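Local coordinates for protein NADH oxidoreductase (Mesorhizobium loti, PDB 3PI7) that probably binds NADPH and acts as an oxidoreductase on NAD(P)H, combining a GroES-like fold with a Rossmann fold, at residues A[24-29]-A[70-75]; A[223-228]-A[247-252]; A[238-243]-A[263-268]; A[259-264]-A[283-288]. All blocks are in the same frame, centred on the assembly; numbering follows the deposited sequence. Where two conformers were deposited one is given.

Contact 1 of 4, residues A[24-29]-A[70-75]; sequences TPSGSA and KGQYGQ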
loop_
_atom_site.group_PDB
_atom_site.type_symbol
_atom_site.label_atom_id
_atom_site.label_comp_id
_atom_site.label_asym_id
_atom_site.label_seq_id
_atom_site.Cartn_x
_atom_site.Cartn_y
_atom_site.Cartn_z
ATOM N N THR A 24 -23.222 11.050 -7.465
ATOM C CA THR A 24 -24.007 10.355 -6.448
ATOM C C THR A 24 -23.709 8.837 -6.523
ATOM O O THR A 24 -24.578 8.089 -6.955
ATOM C CB THR A 24 -25.514 10.676 -6.610
ATOM O OG1 THR A 24 -25.916 10.446 -7.965
ATOM C CG2 THR A 24 -25.872 12.095 -6.182
ATOM N N PRO A 25 -22.516 8.348 -6.092
ATOM C CA PRO A 25 -22.237 6.902 -6.216
ATOM C C PRO A 25 -23.195 6.070 -5.373
ATOM O O PRO A 25 -23.629 6.531 -4.320
ATOM C CB PRO A 25 -20.771 6.764 -5.774
ATOM C CG PRO A 25 -20.497 7.977 -4.979
ATOM C CD PRO A 25 -21.342 9.072 -5.561
ATOM N N SER A 26 -23.564 4.873 -5.862
ATOM C CA SER A 26 -24.550 4.042 -5.177
ATOM C C SER A 26 -24.148 2.574 -5.030
ATOM O O SER A 26 -24.999 1.690 -5.143
ATOM C CB SER A 26 -25.895 4.130 -5.884
ATOM O OG SER A 26 -25.781 3.756 -7.243
ATOM N N GLY A 27 -22.880 2.331 -4.724
ATOM C CA GLY A 27 -22.387 0.975 -4.517
ATOM C C GLY A 27 -22.294 0.149 -5.786
ATOM O O GLY A 27 -22.402 0.679 -6.896
ATOM N N SER A 28 -22.132 -1.165 -5.620
ATOM C CA SER A 28 -21.904 -2.086 -6.715
ATOM C C SER A 28 -23.117 -2.906 -7.171
ATOM O O SER A 28 -23.039 -3.515 -8.231
ATOM C CB SER A 28 -20.769 -3.025 -6.321
ATOM O OG SER A 28 -21.137 -3.775 -5.176
ATOM N N ALA A 29 -24.211 -2.932 -6.395
ATOM C CA ALA A 29 -25.424 -3.661 -6.767
ATOM C C ALA A 29 -26.127 -2.954 -7.919
ATOM O O ALA A 29 -26.186 -1.724 -7.954
ATOM C CB ALA A 29 -26.362 -3.767 -5.570
ATOM N N LYS A 70 -22.667 2.988 -14.028
ATOM C CA LYS A 70 -23.019 3.758 -12.843
ATOM C C LYS A 70 -22.133 4.984 -12.685
ATOM O O LYS A 70 -22.375 5.767 -11.782
ATOM C CB LYS A 70 -22.916 2.868 -11.604
ATOM C CG LYS A 70 -24.066 1.861 -11.524
ATOM C CD LYS A 70 -23.827 0.843 -10.408
ATOM C CE LYS A 70 -25.089 0.647 -9.613
ATOM N NZ LYS A 70 -25.129 1.535 -8.422
ATOM N N GLY A 71 -21.131 5.149 -13.557
ATOM C CA GLY A 71 -20.168 6.257 -13.490
ATOM C C GLY A 71 -19.183 6.114 -12.331
ATOM O O GLY A 71 -18.634 7.102 -11.841
ATOM N N GLN A 72 -18.980 4.876 -11.885
ATOM C CA GLN A 72 -18.175 4.482 -10.733
ATOM C C GLN A 72 -16.913 3.696 -11.115
ATOM O O GLN A 72 -16.270 3.084 -10.253
ATOM C CB GLN A 72 -19.046 3.657 -9.783
ATOM C CG GLN A 72 -20.114 4.549 -9.143
ATOM C CD GLN A 72 -21.201 3.835 -8.393
ATOM O OE1 GLN A 72 -22.253 4.398 -8.138
ATOM N NE2 GLN A 72 -21.005 2.589 -8.047
ATOM N N TYR A 73 -16.557 3.704 -12.396
ATOM C CA TYR A 73 -15.379 2.995 -12.873
ATOM C C TYR A 73 -14.239 3.996 -13.156
ATOM O O TYR A 73 -14.433 5.195 -13.033
ATOM C CB TYR A 73 -15.751 2.179 -14.134
ATOM C CG TYR A 73 -14.700 1.170 -14.537
ATOM C CD1 TYR A 73 -14.398 0.084 -13.719
ATOM C CD2 TYR A 73 -14.082 1.242 -15.784
ATOM C CE1 TYR A 73 -13.446 -0.859 -14.094
ATOM C CE2 TYR A 73 -13.115 0.309 -16.164
ATOM C CZ TYR A 73 -12.816 -0.752 -15.321
ATOM O OH TYR A 73 -11.864 -1.679 -15.667
ATOM N N GLY A 74 -13.058 3.504 -13.486
ATOM C CA GLY A 74 -11.914 4.357 -13.774
ATOM C C GLY A 74 -11.851 4.839 -15.203
ATOM O O GLY A 74 -10.778 5.194 -15.687
ATOM N N GLN A 75 -13.007 4.896 -15.874
ATOM C CA GLN A 75 -13.128 5.363 -17.250
ATOM C C GLN A 75 -14.426 6.140 -17.345
ATOM O O GLN A 75 -15.419 5.674 -16.803
ATOM C CB GLN A 75 -13.141 4.136 -18.179
ATOM C CG GLN A 75 -13.159 4.449 -19.656
ATOM C CD GLN A 75 -13.202 3.166 -20.443
ATOM O OE1 GLN A 75 -12.585 2.165 -20.073
ATOM N NE2 GLN A 75 -13.923 3.172 -21.544
#

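Contact 2 of 4, residues A[223-228]-A[247-252]; sequences ATLREV and SAIFNA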
loop_
_atom_site.group_PDB
_atom_site.type_symbol
_atom_site.label_atom_id
_atom_site.label_comp_id
_atom_site.label_asym_id
_atom_site.label_seq_id
_atom_site.Cartn_x
_atom_site.Cartn_y
_atom_site.Cartn_z
ATOM N N ALA A 223 -12.235 -14.538 14.269
ATOM C CA ALA A 223 -11.510 -15.558 15.044
ATOM C C ALA A 223 -11.095 -16.732 14.122
ATOM O O ALA A 223 -9.939 -17.131 14.147
ATOM C CB ALA A 223 -12.353 -16.051 16.212
ATOM N N THR A 224 -12.006 -17.206 13.259
ATOM C CA THR A 224 -11.751 -18.246 12.252
ATOM C C THR A 224 -10.672 -17.735 11.316
ATOM O O THR A 224 -9.721 -18.450 11.000
ATOM C CB THR A 224 -13.064 -18.555 11.497
ATOM O OG1 THR A 224 -14.005 -19.047 12.431
ATOM C CG2 THR A 224 -12.885 -19.589 10.377
ATOM N N LEU A 225 -10.811 -16.476 10.886
ATOM C CA LEU A 225 -9.854 -15.824 10.000
ATOM C C LEU A 225 -8.429 -15.913 10.554
ATOM O O LEU A 225 -7.533 -16.367 9.829
ATOM C CB LEU A 225 -10.292 -14.368 9.783
ATOM C CG LEU A 225 -9.426 -13.445 8.942
ATOM C CD1 LEU A 225 -9.209 -14.004 7.540
ATOM C CD2 LEU A 225 -10.037 -12.100 8.895
ATOM N N ARG A 226 -8.219 -15.508 11.833
ATOM C CA ARG A 226 -6.903 -15.549 12.463
ATOM C C ARG A 226 -6.373 -16.974 12.542
ATOM O O ARG A 226 -5.178 -17.174 12.332
ATOM C CB ARG A 226 -6.927 -14.890 13.852
ATOM C CG ARG A 226 -7.313 -13.428 13.732
ATOM C CD ARG A 226 -7.054 -12.582 14.957
ATOM N NE ARG A 226 -7.323 -11.181 14.631
ATOM C CZ ARG A 226 -6.439 -10.355 14.078
ATOM N NH1 ARG A 226 -5.198 -10.762 13.834
ATOM N NH2 ARG A 226 -6.783 -9.113 13.781
ATOM N N GLU A 227 -7.243 -17.963 12.789
ATOM C CA GLU A 227 -6.800 -19.364 12.843
ATOM C C GLU A 227 -6.309 -19.800 11.479
ATOM O O GLU A 227 -5.252 -20.414 11.369
ATOM C CB GLU A 227 -7.932 -20.275 13.324
ATOM C CG GLU A 227 -8.232 -20.156 14.816
ATOM C CD GLU A 227 -9.456 -20.933 15.252
ATOM O OE1 GLU A 227 -9.855 -21.871 14.529
ATOM O OE2 GLU A 227 -9.979 -20.651 16.355
ATOM N N VAL A 228 -7.030 -19.414 10.431
ATOM C CA VAL A 228 -6.639 -19.796 9.061
ATOM C C VAL A 228 -5.340 -19.065 8.655
ATOM O O VAL A 228 -4.471 -19.664 8.022
ATOM C CB VAL A 228 -7.803 -19.530 8.065
ATOM C CG1 VAL A 228 -7.353 -19.812 6.627
ATOM C CG2 VAL A 228 -9.008 -20.408 8.430
ATOM N N SER A 247 -10.217 -4.927 5.236
ATOM C CA SER A 247 -9.447 -4.326 6.329
ATOM C C SER A 247 -9.099 -5.399 7.362
ATOM O O SER A 247 -7.947 -5.478 7.805
ATOM C CB SER A 247 -10.243 -3.203 6.982
ATOM O OG SER A 247 -9.540 -2.709 8.110
ATOM N N ALA A 248 -10.088 -6.239 7.722
ATOM C CA ALA A 248 -9.939 -7.335 8.687
ATOM C C ALA A 248 -8.995 -8.389 8.170
ATOM O O ALA A 248 -8.130 -8.865 8.909
ATOM C CB ALA A 248 -11.299 -7.957 8.980
ATOM N N ILE A 249 -9.145 -8.766 6.882
ATOM C CA ILE A 249 -8.281 -9.788 6.294
ATOM C C ILE A 249 -6.829 -9.307 6.329
ATOM O O ILE A 249 -5.979 -9.999 6.834
ATOM C CB ILE A 249 -8.750 -10.105 4.858
ATOM C CG1 ILE A 249 -10.092 -10.878 4.908
ATOM C CG2 ILE A 249 -7.665 -10.898 4.089
ATOM C CD1 ILE A 249 -10.749 -10.982 3.542
ATOM N N PHE A 250 -6.560 -8.114 5.777
ATOM C CA PHE A 250 -5.226 -7.556 5.760
ATOM C C PHE A 250 -4.612 -7.522 7.154
ATOM O O PHE A 250 -3.465 -7.926 7.339
ATOM C CB PHE A 250 -5.285 -6.152 5.177
ATOM C CG PHE A 250 -3.933 -5.491 5.072
ATOM C CD1 PHE A 250 -2.947 -6.019 4.237
ATOM C CD2 PHE A 250 -3.670 -4.295 5.742
ATOM C CE1 PHE A 250 -1.719 -5.377 4.088
ATOM C CE2 PHE A 250 -2.448 -3.642 5.580
ATOM C CZ PHE A 250 -1.482 -4.187 4.751
ATOM N N ASN A 251 -5.383 -7.067 8.140
ATOM C CA ASN A 251 -4.925 -6.985 9.517
ATOM C C ASN A 251 -4.474 -8.351 10.070
ATOM O O ASN A 251 -3.493 -8.429 10.816
ATOM C CB ASN A 251 -6.066 -6.441 10.371
ATOM C CG ASN A 251 -5.682 -6.148 11.800
ATOM O OD1 ASN A 251 -6.151 -6.800 12.739
ATOM N ND2 ASN A 251 -4.798 -5.206 11.981
ATOM N N ALA A 252 -5.177 -9.428 9.696
ATOM C CA ALA A 252 -4.903 -10.774 10.207
ATOM C C ALA A 252 -3.782 -11.472 9.439
ATOM O O ALA A 252 -3.271 -12.500 9.909
ATOM C CB ALA A 252 -6.165 -11.629 10.148
HETATM O O HOH W 1 -3.944 -13.268 12.546
HETATM O O HOH W 2 -2.299 -9.305 13.294
#

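Contact 3 of 4, residues A[238-243]-A[263-268]; sequences LDAVTG and GRLDPD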
loop_
_atom_site.group_PDB
_atom_site.type_symbol
_atom_site.label_atom_id
_atom_site.label_comp_id
_atom_site.label_asym_id
_atom_site.label_seq_id
_atom_site.Cartn_x
_atom_site.Cartn_y
_atom_site.Cartn_z
ATOM N N LEU A 238 -5.766 -10.954 -2.946
ATOM C CA LEU A 238 -6.383 -10.373 -4.142
ATOM C C LEU A 238 -7.754 -9.924 -3.712
ATOM O O LEU A 238 -8.602 -10.749 -3.354
ATOM C CB LEU A 238 -6.420 -11.385 -5.318
ATOM C CG LEU A 238 -5.066 -12.005 -5.697
ATOM C CD1 LEU A 238 -5.233 -13.033 -6.845
ATOM C CD2 LEU A 238 -4.086 -10.930 -6.120
ATOM N N ASP A 239 -7.957 -8.614 -3.687
ATOM C CA ASP A 239 -9.182 -8.075 -3.132
ATOM C C ASP A 239 -10.068 -7.345 -4.142
ATOM O O ASP A 239 -9.678 -6.302 -4.671
ATOM C CB ASP A 239 -8.786 -7.113 -2.003
ATOM C CG ASP A 239 -9.942 -6.421 -1.294
ATOM O OD1 ASP A 239 -11.042 -7.023 -1.209
ATOM O OD2 ASP A 239 -9.730 -5.305 -0.788
ATOM N N ALA A 240 -11.301 -7.844 -4.328
ATOM C CA ALA A 240 -12.295 -7.224 -5.207
ATOM C C ALA A 240 -13.313 -6.372 -4.414
ATOM O O ALA A 240 -14.180 -5.726 -5.031
ATOM C CB ALA A 240 -13.074 -8.325 -5.959
ATOM N N VAL A 241 -13.269 -6.428 -3.071
ATOM C CA VAL A 241 -14.330 -5.895 -2.236
ATOM C C VAL A 241 -13.938 -4.618 -1.514
ATOM O O VAL A 241 -14.708 -3.654 -1.545
ATOM C CB VAL A 241 -14.804 -7.001 -1.240
ATOM C CG1 VAL A 241 -15.860 -6.497 -0.263
ATOM C CG2 VAL A 241 -15.349 -8.226 -1.990
ATOM N N THR A 242 -12.743 -4.601 -0.871
ATOM C CA THR A 242 -12.270 -3.505 -0.033
ATOM C C THR A 242 -13.218 -3.416 1.159
ATOM O O THR A 242 -13.778 -4.441 1.560
ATOM C CB THR A 242 -12.021 -2.168 -0.780
ATOM O OG1 THR A 242 -13.254 -1.468 -0.980
ATOM C CG2 THR A 242 -11.280 -2.362 -2.096
ATOM N N GLY A 243 -13.286 -2.243 1.785
ATOM C CA GLY A 243 -14.103 -2.023 2.973
ATOM C C GLY A 243 -13.634 -2.789 4.197
ATOM O O GLY A 243 -12.514 -3.319 4.229
ATOM N N GLY A 263 -10.781 -4.324 -7.317
ATOM C CA GLY A 263 -12.199 -3.980 -7.385
ATOM C C GLY A 263 -12.625 -3.312 -6.095
ATOM O O GLY A 263 -11.897 -3.398 -5.094
ATOM N N ARG A 264 -13.808 -2.674 -6.100
ATOM C CA ARG A 264 -14.327 -1.964 -4.918
ATOM C C ARG A 264 -15.795 -2.286 -4.765
ATOM O O ARG A 264 -16.632 -1.396 -4.833
ATOM C CB ARG A 264 -14.092 -0.442 -5.043
ATOM C CG ARG A 264 -14.118 0.266 -3.677
ATOM C CD ARG A 264 -14.419 1.750 -3.759
ATOM N NE ARG A 264 -14.591 2.318 -2.422
ATOM C CZ ARG A 264 -14.654 3.619 -2.157
ATOM N NH1 ARG A 264 -14.513 4.509 -3.131
ATOM N NH2 ARG A 264 -14.793 4.041 -0.908
ATOM N N LEU A 265 -16.126 -3.570 -4.579
ATOM C CA LEU A 265 -17.510 -3.969 -4.449
ATOM C C LEU A 265 -18.174 -3.361 -3.212
ATOM O O LEU A 265 -19.379 -3.131 -3.241
ATOM C CB LEU A 265 -17.651 -5.484 -4.409
ATOM C CG LEU A 265 -17.341 -6.230 -5.704
ATOM C CD1 LEU A 265 -17.442 -7.721 -5.476
ATOM C CD2 LEU A 265 -18.250 -5.768 -6.880
ATOM N N ASP A 266 -17.409 -3.118 -2.141
ATOM C CA ASP A 266 -17.960 -2.497 -0.942
ATOM C C ASP A 266 -17.511 -1.045 -0.921
ATOM O O ASP A 266 -16.321 -0.809 -0.765
ATOM C CB ASP A 266 -17.539 -3.230 0.352
ATOM C CG ASP A 266 -18.178 -2.678 1.615
ATOM O OD1 ASP A 266 -18.996 -1.740 1.511
ATOM O OD2 ASP A 266 -17.918 -3.232 2.703
ATOM N N PRO A 267 -18.436 -0.063 -1.018
ATOM C CA PRO A 267 -18.014 1.346 -0.935
ATOM C C PRO A 267 -17.785 1.826 0.501
ATOM O O PRO A 267 -17.322 2.957 0.670
ATOM C CB PRO A 267 -19.179 2.097 -1.574
ATOM C CG PRO A 267 -20.358 1.261 -1.255
ATOM C CD PRO A 267 -19.895 -0.177 -1.228
ATOM N N ASP A 268 -18.103 1.004 1.537
ATOM C CA ASP A 268 -17.857 1.415 2.926
ATOM C C ASP A 268 -16.354 1.708 3.145
ATOM O O ASP A 268 -15.520 1.197 2.405
ATOM C CB ASP A 268 -18.357 0.373 3.931
ATOM C CG ASP A 268 -19.858 0.380 4.132
ATOM O OD1 ASP A 268 -20.555 1.147 3.420
ATOM O OD2 ASP A 268 -20.346 -0.425 4.952
HETATM O O HOH W 3 -16.094 -4.995 3.135
HETATM O O HOH W 4 -14.057 1.176 0.231
#

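Contact 4 of 4, residues A[259-264]-A[283-288]; sequences WIIYGR and KHIEGF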
loop_
_atom_site.group_PDB
_atom_site.type_symbol
_atom_site.label_atom_id
_atom_site.label_comp_id
_atom_site.label_asym_id
_atom_site.label_seq_id
_atom_site.Cartn_x
_atom_site.Cartn_y
_atom_site.Cartn_z
ATOM N N TRP A 259 -1.634 -6.523 -0.097
ATOM C CA TRP A 259 -3.075 -6.338 -0.305
ATOM C C TRP A 259 -3.192 -5.748 -1.679
ATOM O O TRP A 259 -2.714 -4.632 -1.900
ATOM C CB TRP A 259 -3.585 -5.401 0.786
ATOM C CG TRP A 259 -5.039 -5.025 0.779
ATOM C CD1 TRP A 259 -6.029 -5.463 -0.057
ATOM C CD2 TRP A 259 -5.668 -4.204 1.761
ATOM N NE1 TRP A 259 -7.240 -4.925 0.328
ATOM C CE2 TRP A 259 -7.033 -4.107 1.416
ATOM C CE3 TRP A 259 -5.181 -3.433 2.838
ATOM C CZ2 TRP A 259 -7.937 -3.344 2.173
ATOM C CZ3 TRP A 259 -6.076 -2.681 3.588
ATOM C CH2 TRP A 259 -7.437 -2.671 3.282
ATOM N N ILE A 260 -3.661 -6.560 -2.629
ATOM C CA ILE A 260 -3.738 -6.177 -4.041
ATOM C C ILE A 260 -5.187 -5.923 -4.395
ATOM O O ILE A 260 -5.989 -6.844 -4.477
ATOM C CB ILE A 260 -3.097 -7.243 -4.951
ATOM C CG1 ILE A 260 -1.639 -7.495 -4.517
ATOM C CG2 ILE A 260 -3.193 -6.783 -6.436
ATOM C CD1 ILE A 260 -0.878 -8.562 -5.285
ATOM N N ILE A 261 -5.526 -4.652 -4.507
ATOM C CA ILE A 261 -6.919 -4.246 -4.729
ATOM C C ILE A 261 -7.184 -4.207 -6.227
ATOM O O ILE A 261 -6.463 -3.519 -6.945
ATOM C CB ILE A 261 -7.160 -2.868 -4.056
ATOM C CG1 ILE A 261 -7.114 -3.041 -2.519
ATOM C CG2 ILE A 261 -8.508 -2.288 -4.526
ATOM C CD1 ILE A 261 -7.259 -1.757 -1.634
ATOM N N TYR A 262 -8.224 -4.901 -6.700
ATOM C CA TYR A 262 -8.533 -4.851 -8.142
ATOM C C TYR A 262 -10.040 -4.557 -8.386
ATOM O O TYR A 262 -10.481 -4.467 -9.526
ATOM C CB TYR A 262 -8.084 -6.138 -8.821
ATOM C CG TYR A 262 -8.909 -7.341 -8.437
ATOM C CD1 TYR A 262 -8.542 -8.148 -7.368
ATOM C CD2 TYR A 262 -10.014 -7.719 -9.192
ATOM C CE1 TYR A 262 -9.272 -9.287 -7.038
ATOM C CE2 TYR A 262 -10.792 -8.815 -8.831
ATOM C CZ TYR A 262 -10.393 -9.615 -7.776
ATOM O OH TYR A 262 -11.103 -10.732 -7.464
ATOM N N GLY A 263 -10.781 -4.324 -7.317
ATOM C CA GLY A 263 -12.199 -3.980 -7.385
ATOM C C GLY A 263 -12.625 -3.312 -6.095
ATOM O O GLY A 263 -11.897 -3.398 -5.094
ATOM N N ARG A 264 -13.808 -2.674 -6.100
ATOM C CA ARG A 264 -14.327 -1.964 -4.918
ATOM C C ARG A 264 -15.795 -2.286 -4.765
ATOM O O ARG A 264 -16.632 -1.396 -4.833
ATOM C CB ARG A 264 -14.092 -0.442 -5.043
ATOM C CG ARG A 264 -14.118 0.266 -3.677
ATOM C CD ARG A 264 -14.419 1.750 -3.759
ATOM N NE ARG A 264 -14.591 2.318 -2.422
ATOM C CZ ARG A 264 -14.654 3.619 -2.157
ATOM N NH1 ARG A 264 -14.513 4.509 -3.131
ATOM N NH2 ARG A 264 -14.793 4.041 -0.908
ATOM N N LYS A 283 4.257 -4.956 5.410
ATOM C CA LYS A 283 3.064 -5.174 4.574
ATOM C C LYS A 283 2.976 -4.075 3.516
ATOM O O LYS A 283 3.556 -3.001 3.696
ATOM C CB LYS A 283 1.775 -5.226 5.419
ATOM C CG LYS A 283 1.689 -6.454 6.317
ATOM C CD LYS A 283 0.317 -6.561 6.965
ATOM C CE LYS A 283 0.309 -7.769 7.878
ATOM N NZ LYS A 283 -1.016 -7.881 8.598
ATOM N N HIS A 284 2.333 -4.387 2.371
ATOM C CA HIS A 284 2.199 -3.460 1.252
ATOM C C HIS A 284 0.777 -3.431 0.787
ATOM O O HIS A 284 0.058 -4.423 0.912
ATOM C CB HIS A 284 3.077 -3.920 0.069
ATOM C CG HIS A 284 4.483 -3.466 0.143
ATOM N ND1 HIS A 284 5.417 -4.121 0.949
ATOM C CD2 HIS A 284 5.086 -2.430 -0.479
ATOM C CE1 HIS A 284 6.554 -3.443 0.813
ATOM N NE2 HIS A 284 6.412 -2.419 -0.030
ATOM N N ILE A 285 0.375 -2.324 0.214
ATOM C CA ILE A 285 -0.968 -2.200 -0.366
ATOM C C ILE A 285 -0.788 -1.652 -1.766
ATOM O O ILE A 285 -0.147 -0.623 -1.947
ATOM C CB ILE A 285 -1.946 -1.308 0.473
ATOM C CG1 ILE A 285 -1.879 -1.665 1.974
ATOM C CG2 ILE A 285 -3.408 -1.393 -0.081
ATOM C CD1 ILE A 285 -2.680 -0.749 2.907
ATOM N N GLU A 286 -1.387 -2.317 -2.752
ATOM C CA GLU A 286 -1.246 -1.877 -4.134
ATOM C C GLU A 286 -2.540 -2.150 -4.890
ATOM O O GLU A 286 -3.483 -2.682 -4.308
ATOM C CB GLU A 286 -0.076 -2.623 -4.792
ATOM C CG GLU A 286 -0.215 -4.122 -4.684
ATOM C CD GLU A 286 1.026 -4.916 -5.044
ATOM O OE1 GLU A 286 1.165 -5.276 -6.235
ATOM O OE2 GLU A 286 1.824 -5.227 -4.132
ATOM N N GLY A 287 -2.550 -1.799 -6.172
ATOM C CA GLY A 287 -3.693 -2.079 -7.023
ATOM C C GLY A 287 -3.293 -2.938 -8.203
ATOM O O GLY A 287 -2.113 -3.074 -8.527
ATOM N N PHE A 288 -4.277 -3.536 -8.833
ATOM C CA PHE A 288 -4.042 -4.268 -10.051
ATOM C C PHE A 288 -5.092 -3.818 -11.043
ATOM O O PHE A 288 -6.276 -3.840 -10.712
ATOM C CB PHE A 288 -4.131 -5.799 -9.828
ATOM C CG PHE A 288 -3.932 -6.517 -11.139
ATOM C CD1 PHE A 288 -5.014 -6.776 -11.980
ATOM C CD2 PHE A 288 -2.660 -6.879 -11.563
ATOM C CE1 PHE A 288 -4.826 -7.417 -13.204
ATOM C CE2 PHE A 288 -2.475 -7.515 -12.801
ATOM C CZ PHE A 288 -3.557 -7.745 -13.618
HETATM O O HOH W 5 -8.736 -4.007 -11.667
#

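Contact 1 of 4, residues A[24-29]-A[70-75]
K70 and Q72 send their side chains across to the backbone of the 24-29 loop, and both close on the carbonyl oxygen of G27. The carboxamide of Q72 uses both of its ends on this loop: its NE2 donates to G27 O at 2.6 Å, the acceptor lying within the plane of the amide, while its OE1 takes the backbone N-H of S26 at 2.7 Å from Q72 OE1 to S26 N. In each of these bonds the donor stands well above the plane of the carbonyl that receives it. Two bonds to neighbouring residues of one loop fix the rotation of the amide, and the flat group is brought there by a chain that runs extended beyond CG. P25 lies beside the same amide, its CA 3.2 Å from Q72 OE1.

K70 arrives by a less direct path. Its chain bends at chi3 (135°) and chi4 (-94°), which turns NZ back onto the loop. There NZ donates to G27 O at 3.2 Å, from the face of that carbonyl plane opposite to the one used by Q72 NE2, and gives a weak bond to S26 O. The hydroxyl of S26 stands 2.6 Å from NZ of K70, and a long, weak ion pair with E31 adds a negative charge nearby. With positive phi, G27 has a backbone that suits glycine. K70 and Q72 flank G71, where helix 63-69 ends in a Schellman motif, so side chains on either side of this glycine pin an irregular surface loop in this protein with a GroES-like fold.

Contact 2 of 4, residues A[223-228]-A[247-252]
NH2 of R226 donates to OD1 of N251 at 2.6 Å, the shortest polar link between segments 223-228 and 247-252. The bond is bent, with 135° at the hydrogen, and belongs to one of two modelled R226 conformers, as do its water links. OD1 lies almost in the guanidinium plane, and the amide stands nearly perpendicular to it. N251 puts its CG anti to the backbone N (chi1 -173°), which carries OD1 toward the arginine.

NH1 turns to backbone carbonyls through water. One water accepts from NH1 and donates to N251 O at 2.9 Å; another, held weakly by NH1, donates to A252 O at 2.8 Å. The methyl of A252 sits over one face of the guanidinium, toward its rim. An alanine in place of N251 would remove OD1 and would probably leave R226 NH2 without this acceptor, its guanidinium freer to swing away from the helix.

Beneath this polar rim L225 points across from its helix, and its CG meets A252 CB at 3.9 Å. Its CD2 reaches the backbone and CG1 of I249, the two side chains crossing at about a right angle, and comes 3.8 Å from A248 O. The axes of the two short segments approach to 9.8 Å and cross at -37°, and both helices pack on the parallel sheet, V228 and I249 each touching strand 191-196. The chemistry implies a layered junction: leucine, isoleucine and alanine fill the buried side, while an exposed arginine spends its N-H groups on an amide and, through water, on backbone carbonyls.

Contact 3 of 4, residues A[238-243]-A[263-268]
A240 and V241 offer their carbonyl oxygens to L265 and D266, closing two loops together where adjacent strands of the parallel Rossmann sheet end. L265 N donates to A240 O at 2.9 Å and D266 N to V241 O at 2.8 Å, both in the carbonyl plane on a lone pair; a weak bond from G263 N to D239 O precedes them. V241 O takes a second donor, OG1 of T242.

Within the first loop D239 forms an Asx motif: OD1 accepts from V241 N (the Asx turn) and from T242 N, both on the same face of the carboxylate, and also from the hydroxyl of T171. Its OD2 receives W259 NE1. On the other loop D266 makes an Asx turn, OD1 accepting from D268 N at 2.9 Å. A water stands within hydrogen-bonding distance of T242 O and D266 OD2, though it may not serve both at once.

T242 has chi1 81°, which sets OG1 between its backbone N and carbonyl carbon, over the R264 chain, and lays CG2 3.2 Å from G263 O. A second water donates to T242 OG1 and to D268 O, the latter at 2.6 Å, and accepts from R264 NE. A valine in place of T242 would take away OG1 and would probably cost V241 O its second donor and this water one of its acceptors. The R264 guanidinium makes a salt bridge to E274 of the second subunit. G243 leaves no room for a side chain: a CB would clash with D266 OD2, which lies 4.0 Å from G243 CA.

Contact 4 of 4, residues A[259-264]-A[283-288]
W259 N donates to H284 O, the first of four backbone hydrogen bonds that join the parallel strands 258-261 and 284-287. E286 N then donates to W259 O at 2.8 Å, I261 N to E286 O at 2.8 Å, and F288 N to I261 O. Beyond the last of these, a water donates to both Y262 O and F288 O, continuing the link where the strands part.

Apolar contacts fall on two faces. On one, I285 lies alongside W259: its CG2 sits over the indole face toward the rim, as does CD1 of I261, and I285 CD1 approaches W259 CE3 at 3.7 Å. On the other, I260 CG1 packs on E286 CG at 3.7 Å and I260 CG2 on F288 CB. E286 lays its extended chain along I260.

Polar ends look elsewhere: the carboxylate of E286 forms a salt bridge with R258, and W259 NE1 donates to D239.

Strand 236-239 borders 258-261 on its other side. Helix 148-163 covers the face of I260 and F288, and F250 of helix 243-252 meets the W259 ring. I285, on the outermost strand of this chain's sheet, packs on I285 of the second subunit and makes backbone hydrogen bonds to that subunit.

Contact 1 comes first along the chain and lies outside the parallel sheet, but touches contact 3 (centres about 12 Å apart) where S28 OG bonds to L265 O, joining a surface loop to the Rossmann-fold part. The other three belong to that part; the segments of contacts 2 and 3 alternate, and contacts 3 and 4 share G263 and R264. Contacts 3 and 4 have centres about 10 Å apart on neighbouring strands 236-239 and 258-261. Contact 2, about 17 Å from contact 4 between centres, packs helices beside the sheet and touches contact 4 through F250 and K283. Contacts 3 and 4 also touch the second subunit, so this end of the fold takes part in the dimer interface.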